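Local coordinates for N-terminus Plasma serine protease inhibitor (Homo sapiens, PDB 3DY0), which inhibits serine proteases in blood plasma and other body fluids in a heparin-dependent manner, trapping them as stable, irreversible complexes after cleavage of its reactive centre loop, at residues T13-L16 against Y17-L20. Sequence-based numbering, arbitrary orientation.
Sequences TFDL and YRAL
T13 meets Y17 through the backbone, T13 O accepting from Y17 N at 3.0 Å, the first of four i to i+4 bonds that identify this stretch as regular alpha-helix. F14 follows with the same bond to R18 N (3.0 Å), and its carbonyl oxygen does more: F14 O lies 3.3 Å above the R18 guanidinium plane, over its centre at CZ, an electrostatic approach; its contact with NE has too poor an angle for a hydrogen bond. F14 CB comes up on the same side, past the NH1/NH2 end, 3.7 Å from R18 NH2. The charged partner is D15, whose OD2 receives R18 NH2 at 2.9 Å in a salt bridge with an N-H...O angle of 157°. The donor arrives nearly along the C-O axis and the acceptor stays near the guanidinium plane, although carboxylate and guanidinium are turned 67° apart. A bend in the arginine chain at chi3 (-76°) folds its end back toward D15, three residues earlier. R18 NH1 is used differently, donating to the carbonyls of E243 and L246; these directional bonds of NH1 and NH2 would hold the guanidinium's orientation, with F14 O adding a contact over one face. D15 O also accepts from A19 N (3.0 Å). L16 bonds through its carbonyl to L20 N, and its side chain, with CG anti to the backbone N, brings CD1 to 4.1 Å from L20 CG. Both leucines also touch F31 of strand 29-31. The arrangement is that of a mostly buried helix near the N-terminus of the serpin fold: leucines pack against strand 29-31, while the partly exposed D15/R18/A19 side carries an intrahelical i to i+3 Asp-Arg salt bridge and, through R18 NH1, the link to E243 and L246.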
loop_
_atom_site.group_PDB
_atom_site.type_symbol
_atom_site.label_atom_id
_atom_site.label_comp_id
_atom_site.label_asym_id
_atom_site.label_seq_id
_atom_site.Cartn_x
_atom_site.Cartn_y
_atom_site.Cartn_z
ATOM N N THR A 13 4.491 -2.617 8.184
ATOM C CA THR A 13 4.786 -2.561 6.761
ATOM C C THR A 13 5.707 -3.653 6.248
ATOM O O THR A 13 5.420 -4.288 5.233
ATOM C CB THR A 13 5.389 -1.194 6.385
ATOM O OG1 THR A 13 4.423 -0.167 6.647
ATOM C CG2 THR A 13 5.783 -1.156 4.910
ATOM N N PHE A 14 6.801 -3.888 6.957
ATOM C CA PHE A 14 7.766 -4.864 6.496
ATOM C C PHE A 14 7.486 -6.302 6.880
ATOM O O PHE A 14 7.919 -7.225 6.192
ATOM C CB PHE A 14 9.154 -4.376 6.893
ATOM C CG PHE A 14 9.469 -3.028 6.306
ATOM C CD1 PHE A 14 9.697 -2.891 4.940
ATOM C CD2 PHE A 14 9.445 -1.886 7.098
ATOM C CE1 PHE A 14 9.891 -1.633 4.367
ATOM C CE2 PHE A 14 9.639 -0.622 6.534
ATOM C CZ PHE A 14 9.861 -0.498 5.167
ATOM N N ASP A 15 6.748 -6.506 7.965
ATOM C CA ASP A 15 6.380 -7.865 8.320
ATOM C C ASP A 15 5.328 -8.269 7.284
ATOM O O ASP A 15 5.275 -9.420 6.852
ATOM C CB ASP A 15 5.790 -7.922 9.731
ATOM C CG ASP A 15 6.855 -7.840 10.812
ATOM O OD1 ASP A 15 6.489 -7.749 12.002
ATOM O OD2 ASP A 15 8.057 -7.876 10.478
ATOM N N LEU A 16 4.496 -7.314 6.871
ATOM C CA LEU A 16 3.482 -7.607 5.860
ATOM C C LEU A 16 4.174 -7.885 4.529
ATOM O O LEU A 16 3.836 -8.843 3.827
ATOM C CB LEU A 16 2.500 -6.438 5.702
ATOM C CG LEU A 16 1.429 -6.623 4.617
ATOM C CD1 LEU A 16 0.704 -7.950 4.801
ATOM C CD2 LEU A 16 0.445 -5.464 4.680
ATOM N N TYR A 17 5.149 -7.054 4.180
ATOM C CA TYR A 17 5.874 -7.256 2.934
ATOM C C TYR A 17 6.444 -8.672 2.885
ATOM O O TYR A 17 6.279 -9.385 1.897
ATOM C CB TYR A 17 7.033 -6.264 2.797
ATOM C CG TYR A 17 7.909 -6.591 1.610
ATOM C CD1 TYR A 17 7.612 -6.099 0.339
ATOM C CD2 TYR A 17 8.964 -7.497 1.735
ATOM C CE1 TYR A 17 8.345 -6.509 -0.783
ATOM C CE2 TYR A 17 9.690 -7.917 0.631
ATOM C CZ TYR A 17 9.377 -7.424 -0.624
ATOM O OH TYR A 17 10.080 -7.878 -1.714
ATOM N N ARG A 18 7.128 -9.070 3.953
ATOM C CA ARG A 18 7.732 -10.395 3.999
ATOM C C ARG A 18 6.713 -11.529 3.908
ATOM O O ARG A 18 6.983 -12.551 3.278
ATOM C CB ARG A 18 8.599 -10.540 5.254
ATOM C CG ARG A 18 9.956 -9.847 5.132
ATOM C CD ARG A 18 10.819 -10.070 6.377
ATOM N NE ARG A 18 10.383 -9.248 7.499
ATOM C CZ ARG A 18 10.793 -8.002 7.719
ATOM N NH1 ARG A 18 11.665 -7.430 6.893
ATOM N NH2 ARG A 18 10.326 -7.326 8.758
ATOM N N ALA A 19 5.546 -11.353 4.523
ATOM C CA ALA A 19 4.507 -12.378 4.461
ATOM C C ALA A 19 4.050 -12.549 3.010
ATOM O O ALA A 19 3.876 -13.672 2.527
ATOM C CB ALA A 19 3.324 -11.983 5.341
ATOM N N LEU A 20 3.856 -11.428 2.319
ATOM C CA LEU A 20 3.432 -11.464 0.924
ATOM C C LEU A 20 4.510 -12.089 0.040
ATOM O O LEU A 20 4.216 -12.921 -0.821
ATOM C CB LEU A 20 3.115 -10.046 0.434
ATOM C CG LEU A 20 1.928 -9.369 1.123
ATOM C CD1 LEU A 20 1.737 -7.971 0.532
ATOM C CD2 LEU A 20 0.670 -10.218 0.936
#